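Local coordinates for protein DnaJ homolog subfamily C member 3 (Mus musculus, PDB 3IEG) that acts as an endoplasmic reticulum co-chaperone of the unfolded protein response, binding misfolded proteins, stimulating the HSPA8 ATPase and restraining the eIF-2-alpha kinase EIF2AK4, at residues Ala39-Ala44 and Met68-Ala73; Asp118-Leu123 and Glu148-Asp153. All coordinates share one frame; numbering follows the deposited sequence.

Both contacts lie in the TPR part of the protein, a chain of antiparallel helices without strands, and each joins a helix to the region where the next helix gives way to the one after it. Contact 1 starts in the second TPR repeat and ends at the beginning of the third; the touching residues of contact 2 belong to the fourth. Their centres are 25 Å apart, and the nearest atoms, about 11 Å apart, do not touch. Contact 1 is the more peripheral, 37 Å from the centre of the chain against 22 Å for contact 2. Misfolded proteins bind a hydrophobic groove within the first two repeats; contact 1, partly in the second, is probably near it.

Contact 1 (Ala39-Ala44 and Met68-Ala73); sequences AYYRRA and MDFTAA
An aromatic contact joins the first helix of the second TPR repeat, 37-50, to the N-terminal end of helix 71-84, which opens the third. Tyr41 carries the whole of one side: its ring meets Phe70, at the N-cap position of helix 71-84, and the methyl groups of Ala72 and Ala73 in the first turn. The rings form an edge-to-face pair, with centroids 4.8 Å apart and planes inclined at 56°. Phe70 presents its CE2-CZ edge, and its CE2 stands 3.7 Å above the middle of the tyrosine ring plane; the closest approach, Tyr41 CE1 to Phe70 CE2, is 3.8 Å. With CG anti to the backbone N (chi1 179°), the Tyr41 ring reaches across to the neighbouring helix. Its CD1 lies 3.9 Å from Ala73 CB, while the phenol oxygen OH ends 3.6 Å from Ala72 CB, an apolar neighbour. Replacing Tyr41 with an alanine would probably open a gap beside Ala72 and Ala73 and leave the Phe70 edge without the ring face it points into. Tyr41 also touches Val63 of helix 53-66, the second helix of the same repeat, so this one side chain touches helix 53-66 as well as the start of helix 71-84. Such packing of a repeat's first helix against its own second helix and the first helix of the next repeat is the hallmark of the TPR superhelix.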
ATOM      1  N   ALA A  39      28.032 -10.427  27.179  1.00 33.67           N
ATOM      2  CA  ALA A  39      28.457  -9.650  26.025  1.00 32.85           C
ATOM      3  C   ALA A  39      27.309  -9.562  25.028  1.00 32.50           C
ATOM      4  O   ALA A  39      26.963  -8.473  24.591  1.00 32.29           O
ATOM      5  CB  ALA A  39      29.693 -10.248  25.390  1.00 32.69           C
ATOM      6  N   TYR A  40      26.689 -10.703  24.710  1.00 31.94           N
ATOM      7  CA  TYR A  40      25.540 -10.723  23.815  1.00 31.09           C
ATOM      8  C   TYR A  40      24.358  -9.981  24.417  1.00 30.40           C
ATOM      9  O   TYR A  40      23.584  -9.348  23.693  1.00 30.29           O
ATOM     10  CB  TYR A  40      25.121 -12.153  23.469  1.00 31.58           C
ATOM     11  CG  TYR A  40      26.070 -12.888  22.558  1.00 32.24           C
ATOM     12  CD1 TYR A  40      26.077 -12.649  21.180  1.00 33.26           C
ATOM     13  CD2 TYR A  40      26.951 -13.838  23.069  1.00 32.08           C
ATOM     14  CE1 TYR A  40      26.958 -13.336  20.337  1.00 33.41           C
ATOM     15  CE2 TYR A  40      27.829 -14.519  22.246  1.00 31.96           C
ATOM     16  CZ  TYR A  40      27.830 -14.272  20.883  1.00 32.84           C
ATOM     17  OH  TYR A  40      28.706 -14.962  20.074  1.00 32.91           O
ATOM     18  N   TYR A  41      24.207 -10.060  25.734  1.00 29.47           N
ATOM     19  CA  TYR A  41      23.118  -9.342  26.382  1.00 29.15           C
ATOM     20  C   TYR A  41      23.340  -7.830  26.279  1.00 28.89           C
ATOM     21  O   TYR A  41      22.444  -7.100  25.876  1.00 29.01           O
ATOM     22  CB  TYR A  41      22.922  -9.789  27.836  1.00 28.80           C
ATOM     23  CG  TYR A  41      21.811  -9.055  28.549  1.00 28.63           C
ATOM     24  CD1 TYR A  41      20.471  -9.233  28.173  1.00 28.39           C
ATOM     25  CD2 TYR A  41      22.094  -8.170  29.596  1.00 27.87           C
ATOM     26  CE1 TYR A  41      19.445  -8.550  28.816  1.00 27.59           C
ATOM     27  CE2 TYR A  41      21.075  -7.487  30.253  1.00 27.68           C
ATOM     28  CZ  TYR A  41      19.753  -7.682  29.862  1.00 28.67           C
ATOM     29  OH  TYR A  41      18.738  -6.998  30.513  1.00 29.10           O
ATOM     30  N   ARG A  42      24.542  -7.372  26.615  1.00 28.50           N
ATOM     31  CA  ARG A  42      24.859  -5.954  26.542  1.00 28.38           C
ATOM     32  C   ARG A  42      24.615  -5.400  25.145  1.00 28.07           C
ATOM     33  O   ARG A  42      23.981  -4.335  24.984  1.00 27.98           O
ATOM     34  CB  ARG A  42      26.293  -5.690  26.982  1.00 28.58           C
ATOM     35  CG  ARG A  42      26.591  -6.085  28.423  1.00 29.24           C
ATOM     36  CD  ARG A  42      25.703  -5.360  29.419  1.00 29.10           C
ATOM     37  NE  ARG A  42      26.106  -5.670  30.786  1.00 29.94           N
ATOM     38  CZ  ARG A  42      25.302  -5.598  31.840  1.00 30.17           C
ATOM     39  NH1 ARG A  42      24.028  -5.241  31.699  1.00 30.76           N
ATOM     40  NH2 ARG A  42      25.771  -5.898  33.036  1.00 30.39           N
ATOM     41  N   ARG A  43      25.089  -6.130  24.138  1.00 27.16           N
ATOM     42  CA  ARG A  43      24.832  -5.741  22.766  1.00 26.89           C
ATOM     43  C   ARG A  43      23.342  -5.678  22.478  1.00 26.82           C
ATOM     44  O   ARG A  43      22.894  -4.794  21.773  1.00 27.01           O
ATOM     45  CB  ARG A  43      25.520  -6.671  21.777  1.00 26.79           C
ATOM     46  CG  ARG A  43      25.558  -6.082  20.370  1.00 26.71           C
ATOM     47  CD  ARG A  43      26.466  -6.851  19.432  1.00 26.01           C
ATOM     48  NE  ARG A  43      25.926  -8.168  19.132  1.00 25.70           N
ATOM     49  CZ  ARG A  43      26.628  -9.161  18.606  1.00 25.51           C
ATOM     50  NH1 ARG A  43      27.908  -8.988  18.313  1.00 23.58           N
ATOM     51  NH2 ARG A  43      26.042 -10.328  18.371  1.00 25.51           N
ATOM     52  N   ALA A  44      22.569  -6.601  23.032  1.00 26.69           N
ATOM     53  CA  ALA A  44      21.137  -6.590  22.762  1.00 26.94           C
ATOM     54  C   ALA A  44      20.411  -5.411  23.410  1.00 27.18           C
ATOM     55  O   ALA A  44      19.460  -4.877  22.828  1.00 27.33           O
ATOM     56  CB  ALA A  44      20.489  -7.907  23.161  1.00 26.65           C
HETATM   57  N   MSE A  68      19.939 -20.368  30.284  1.00 49.35           N
HETATM   58  CA  MSE A  68      18.477 -20.495  30.297  1.00 52.45           C
HETATM   59  C   MSE A  68      17.777 -19.819  31.485  1.00 49.58           C
HETATM   60  O   MSE A  68      16.622 -19.426  31.379  1.00 49.31           O
HETATM   61  CB  MSE A  68      18.043 -21.962  30.166  1.00 52.49           C
HETATM   62  CG  MSE A  68      18.180 -22.795  31.433  1.00 55.81           C
HETATM   63 SE   MSE A  68      17.010 -24.399  31.435  1.00 63.80          SE
HETATM   64  CE  MSE A  68      17.148 -24.853  33.373  1.00 58.19           C
ATOM     65  N   ASP A  69      18.469 -19.678  32.608  1.00 47.91           N
ATOM     66  CA  ASP A  69      17.864 -19.011  33.754  1.00 46.28           C
ATOM     67  C   ASP A  69      17.966 -17.478  33.699  1.00 44.83           C
ATOM     68  O   ASP A  69      17.473 -16.803  34.603  1.00 44.76           O
ATOM     69  CB  ASP A  69      18.380 -19.581  35.095  1.00 46.53           C
ATOM     70  CG  ASP A  69      19.907 -19.510  35.244  1.00 47.14           C
ATOM     71  OD1 ASP A  69      20.599 -19.005  34.331  1.00 48.23           O
ATOM     72  OD2 ASP A  69      20.423 -19.970  36.288  1.00 47.55           O
ATOM     73  N   PHE A  70      18.582 -16.929  32.646  1.00 42.99           N
ATOM     74  CA  PHE A  70      18.799 -15.477  32.567  1.00 41.04           C
ATOM     75  C   PHE A  70      17.512 -14.760  32.291  1.00 39.32           C
ATOM     76  O   PHE A  70      17.208 -14.407  31.156  1.00 38.79           O
ATOM     77  CB  PHE A  70      19.853 -15.083  31.540  1.00 41.54           C
ATOM     78  CG  PHE A  70      20.332 -13.663  31.687  1.00 42.23           C
ATOM     79  CD1 PHE A  70      21.520 -13.385  32.327  1.00 43.21           C
ATOM     80  CD2 PHE A  70      19.585 -12.599  31.194  1.00 43.75           C
ATOM     81  CE1 PHE A  70      21.963 -12.073  32.466  1.00 43.82           C
ATOM     82  CE2 PHE A  70      20.017 -11.291  31.330  1.00 43.65           C
ATOM     83  CZ  PHE A  70      21.209 -11.027  31.967  1.00 43.12           C
ATOM     84  N   THR A  71      16.763 -14.535  33.356  1.00 37.55           N
ATOM     85  CA  THR A  71      15.395 -14.101  33.219  1.00 36.11           C
ATOM     86  C   THR A  71      15.178 -12.793  32.428  1.00 35.12           C
ATOM     87  O   THR A  71      14.262 -12.708  31.621  1.00 35.42           O
ATOM     88  CB  THR A  71      14.614 -14.214  34.557  1.00 35.79           C
ATOM     89  OG1 THR A  71      13.809 -13.045  34.769  1.00 36.61           O
ATOM     90  CG2 THR A  71      15.552 -14.440  35.727  1.00 35.76           C
ATOM     91  N   ALA A  72      16.042 -11.803  32.627  1.00 34.22           N
ATOM     92  CA  ALA A  72      15.902 -10.490  31.968  1.00 33.13           C
ATOM     93  C   ALA A  72      15.892 -10.554  30.437  1.00 32.30           C
ATOM     94  O   ALA A  72      15.125  -9.855  29.796  1.00 32.31           O
ATOM     95  CB  ALA A  72      16.974  -9.525  32.453  1.00 32.84           C
ATOM     96  N   ALA A  73      16.737 -11.403  29.865  1.00 31.62           N
ATOM     97  CA  ALA A  73      16.827 -11.542  28.422  1.00 31.02           C
ATOM     98  C   ALA A  73      15.602 -12.226  27.847  1.00 30.52           C
ATOM     99  O   ALA A  73      15.149 -11.875  26.752  1.00 30.58           O
ATOM    100  CB  ALA A  73      18.078 -12.297  28.042  1.00 31.26           C
TER

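Contact 2 (Asp118-Leu123 and Glu148-Asp153); sequences DEMQRL and EVCVWD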
ATOM      1  N   ASP A 118      -3.078 -13.630  26.030  1.00 37.49           N
ATOM      2  CA  ASP A 118      -4.268 -14.430  26.068  1.00 38.27           C
ATOM      3  C   ASP A 118      -5.488 -13.711  25.472  1.00 38.59           C
ATOM      4  O   ASP A 118      -6.338 -14.355  24.854  1.00 38.86           O
ATOM      5  CB  ASP A 118      -4.535 -14.861  27.501  1.00 38.73           C
ATOM      6  CG  ASP A 118      -5.554 -15.943  27.576  1.00 40.37           C
ATOM      7  OD1 ASP A 118      -5.182 -17.102  27.313  1.00 42.79           O
ATOM      8  OD2 ASP A 118      -6.732 -15.630  27.862  1.00 41.77           O
ATOM      9  N   GLU A 119      -5.583 -12.397  25.663  1.00 38.82           N
ATOM     10  CA  GLU A 119      -6.544 -11.588  24.927  1.00 39.75           C
ATOM     11  C   GLU A 119      -6.337 -11.725  23.409  1.00 40.15           C
ATOM     12  O   GLU A 119      -7.277 -12.011  22.670  1.00 40.01           O
ATOM     13  CB  GLU A 119      -6.368 -10.130  25.270  1.00 39.86           C
ATOM     14  CG  GLU A 119      -7.204  -9.608  26.371  1.00 42.13           C
ATOM     15  CD  GLU A 119      -6.908  -8.134  26.621  1.00 46.11           C
ATOM     16  OE1 GLU A 119      -6.484  -7.796  27.757  1.00 47.34           O
ATOM     17  OE2 GLU A 119      -7.075  -7.321  25.671  1.00 45.86           O
HETATM   18  N   MSE A 120      -5.099 -11.508  22.965  1.00 40.42           N
HETATM   19  CA  MSE A 120      -4.723 -11.609  21.552  1.00 41.24           C
HETATM   20  C   MSE A 120      -5.011 -12.987  20.991  1.00 40.95           C
HETATM   21  O   MSE A 120      -5.458 -13.120  19.849  1.00 41.03           O
HETATM   22  CB  MSE A 120      -3.236 -11.280  21.352  1.00 41.35           C
HETATM   23  CG  MSE A 120      -2.837  -9.939  21.898  1.00 44.33           C
HETATM   24 SE   MSE A 120      -3.925  -8.511  21.140  1.00 53.30          SE
HETATM   25  CE  MSE A 120      -2.862  -8.332  19.559  1.00 53.34           C
ATOM     26  N   GLN A 121      -4.748 -14.000  21.810  1.00 40.64           N
ATOM     27  CA  GLN A 121      -4.902 -15.395  21.436  1.00 40.55           C
ATOM     28  C   GLN A 121      -6.386 -15.717  21.174  1.00 40.69           C
ATOM     29  O   GLN A 121      -6.722 -16.469  20.262  1.00 40.76           O
ATOM     30  CB  GLN A 121      -4.308 -16.275  22.543  1.00 39.97           C
ATOM     31  CG  GLN A 121      -4.014 -17.696  22.131  1.00 40.33           C
ATOM     32  CD  GLN A 121      -2.691 -17.857  21.416  1.00 38.70           C
ATOM     33  OE1 GLN A 121      -1.658 -18.060  22.051  1.00 36.68           O
ATOM     34  NE2 GLN A 121      -2.722 -17.807  20.082  1.00 39.03           N
ATOM     35  N   ARG A 122      -7.253 -15.110  21.977  1.00 40.81           N
ATOM     36  CA  ARG A 122      -8.696 -15.233  21.872  1.00 40.91           C
ATOM     37  C   ARG A 122      -9.211 -14.450  20.666  1.00 40.17           C
ATOM     38  O   ARG A 122     -10.090 -14.915  19.947  1.00 40.50           O
ATOM     39  CB  ARG A 122      -9.311 -14.715  23.177  1.00 41.57           C
ATOM     40  CG  ARG A 122     -10.827 -14.670  23.259  1.00 44.84           C
ATOM     41  CD  ARG A 122     -11.431 -13.296  22.888  1.00 49.52           C
ATOM     42  NE  ARG A 122     -12.661 -13.020  23.642  1.00 53.88           N
ATOM     43  CZ  ARG A 122     -13.800 -13.718  23.555  1.00 56.06           C
ATOM     44  NH1 ARG A 122     -13.911 -14.765  22.737  1.00 56.19           N
ATOM     45  NH2 ARG A 122     -14.841 -13.366  24.304  1.00 57.39           N
ATOM     46  N   LEU A 123      -8.658 -13.258  20.457  1.00 39.39           N
ATOM     47  CA  LEU A 123      -9.035 -12.396  19.341  1.00 38.53           C
ATOM     48  C   LEU A 123      -8.604 -12.978  17.994  1.00 38.09           C
ATOM     49  O   LEU A 123      -9.270 -12.784  16.984  1.00 37.74           O
ATOM     50  CB  LEU A 123      -8.442 -10.996  19.515  1.00 38.44           C
ATOM     51  CG  LEU A 123      -9.160  -9.945  20.363  1.00 38.04           C
ATOM     52  CD1 LEU A 123      -8.260  -8.734  20.537  1.00 37.17           C
ATOM     53  CD2 LEU A 123     -10.500  -9.534  19.746  1.00 38.10           C
ATOM     54  N   GLU A 148      -3.229  -3.510  16.858  1.00 34.29           N
ATOM     55  CA  GLU A 148      -2.828  -2.432  17.774  1.00 34.92           C
ATOM     56  C   GLU A 148      -1.682  -2.896  18.657  1.00 34.27           C
ATOM     57  O   GLU A 148      -0.820  -2.108  19.023  1.00 35.08           O
ATOM     58  CB  GLU A 148      -3.983  -1.996  18.690  1.00 35.66           C
ATOM     59  CG  GLU A 148      -5.106  -1.226  18.018  1.00 39.12           C
ATOM     60  CD  GLU A 148      -4.626   0.060  17.372  1.00 44.58           C
ATOM     61  OE1 GLU A 148      -5.061   0.352  16.228  1.00 47.28           O
ATOM     62  OE2 GLU A 148      -3.811   0.779  18.000  1.00 47.16           O
ATOM     63  N   VAL A 149      -1.682  -4.178  18.998  1.00 33.20           N
ATOM     64  CA  VAL A 149      -0.684  -4.732  19.886  1.00 32.06           C
ATOM     65  C   VAL A 149       0.367  -5.472  19.080  1.00 31.77           C
ATOM     66  O   VAL A 149       1.552  -5.233  19.250  1.00 32.08           O
ATOM     67  CB  VAL A 149      -1.323  -5.664  20.935  1.00 31.96           C
ATOM     68  CG1 VAL A 149      -0.259  -6.365  21.757  1.00 31.79           C
ATOM     69  CG2 VAL A 149      -2.288  -4.888  21.829  1.00 31.06           C
ATOM     70  N   CYS A 150      -0.066  -6.375  18.208  1.00 31.38           N
ATOM     71  CA  CYS A 150       0.857  -7.162  17.412  1.00 30.93           C
ATOM     72  C   CYS A 150       1.132  -6.401  16.122  1.00 31.09           C
ATOM     73  O   CYS A 150       0.608  -6.739  15.045  1.00 31.50           O
ATOM     74  CB  CYS A 150       0.274  -8.539  17.127  1.00 30.72           C
ATOM     75  SG  CYS A 150      -0.259  -9.432  18.592  1.00 31.02           S
ATOM     76  N   VAL A 151       1.951  -5.363  16.246  1.00 30.51           N
ATOM     77  CA  VAL A 151       2.166  -4.398  15.175  1.00 30.13           C
ATOM     78  C   VAL A 151       3.112  -4.912  14.091  1.00 30.08           C
ATOM     79  O   VAL A 151       3.116  -4.391  12.978  1.00 30.92           O
ATOM     80  CB  VAL A 151       2.659  -3.019  15.723  1.00 30.35           C
ATOM     81  CG1 VAL A 151       1.537  -2.291  16.485  1.00 30.14           C
ATOM     82  CG2 VAL A 151       3.894  -3.183  16.620  1.00 30.23           C
ATOM     83  N   TRP A 152       3.905  -5.930  14.403  1.00 29.42           N
ATOM     84  CA  TRP A 152       4.838  -6.489  13.430  1.00 29.11           C
ATOM     85  C   TRP A 152       4.379  -7.863  12.922  1.00 29.40           C
ATOM     86  O   TRP A 152       5.166  -8.632  12.360  1.00 29.21           O
ATOM     87  CB  TRP A 152       6.260  -6.562  14.007  1.00 28.59           C
ATOM     88  CG  TRP A 152       6.790  -5.248  14.538  1.00 27.87           C
ATOM     89  CD1 TRP A 152       6.485  -3.984  14.091  1.00 27.38           C
ATOM     90  CD2 TRP A 152       7.725  -5.078  15.602  1.00 26.78           C
ATOM     91  NE1 TRP A 152       7.165  -3.042  14.825  1.00 27.03           N
ATOM     92  CE2 TRP A 152       7.936  -3.684  15.759  1.00 27.01           C
ATOM     93  CE3 TRP A 152       8.405  -5.965  16.448  1.00 27.10           C
ATOM     94  CZ2 TRP A 152       8.794  -3.161  16.727  1.00 26.94           C
ATOM     95  CZ3 TRP A 152       9.264  -5.442  17.418  1.00 27.26           C
ATOM     96  CH2 TRP A 152       9.446  -4.051  17.547  1.00 27.67           C
ATOM     97  N   ASP A 153       3.100  -8.158  13.129  1.00 29.46           N
ATOM     98  CA  ASP A 153       2.496  -9.371  12.622  1.00 29.96           C
ATOM     99  C   ASP A 153       2.140  -9.165  11.150  1.00 30.25           C
ATOM    100  O   ASP A 153       1.110  -8.572  10.816  1.00 30.43           O
ATOM    101  CB  ASP A 153       1.257  -9.709  13.447  1.00 30.09           C
ATOM    102  CG  ASP A 153       0.694 -11.092  13.145  1.00 31.22           C
ATOM    103  OD1 ASP A 153       0.772 -11.560  11.987  1.00 33.25           O
ATOM    104  OD2 ASP A 153       0.151 -11.712  14.076  1.00 31.46           O
TER
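The fourth TPR repeat supplies both sides of this apolar contact, which links the long helix 104-132 to the end of helix 136-149 and the turn beyond it. Met120, present as selenomethionine, is the sole contributor from its helix and meets Val149 and Cys150. CG of Met120 sits beside its backbone N and anti to the carbonyl carbon (chi1 -55°), and further bends at chi2 and chi3 bring SE and the terminal methyl CE up to the other segment. Met120 SE lies 3.9 Å from Val149 CB, while Met120 CE lies 3.9 Å from Val149 CG1, so the end of the chain runs over the branched valine. Met120 CE also faces Cys150, 4.0 Å from Cys150 CB; the still shorter approach to SG is doubtful in the model. The backbones stay well apart, the CA atoms of Met120 and Val149 being 8.1 Å from each other, so side chains alone bridge the gap. The chain then turns, through an inverse gamma turn centred on Cys150 and a type I turn from Cys150 to Asp153. Asp153 then caps the next helix, 154-166, through its OD1 and the backbone N of Leu156. Met120 is buried, and its side chain also touches Leu87 of helix 87-98 and Ile146 of helix 136-149, while Trp152 beyond the turn packs on Leu80 of helix 71-84.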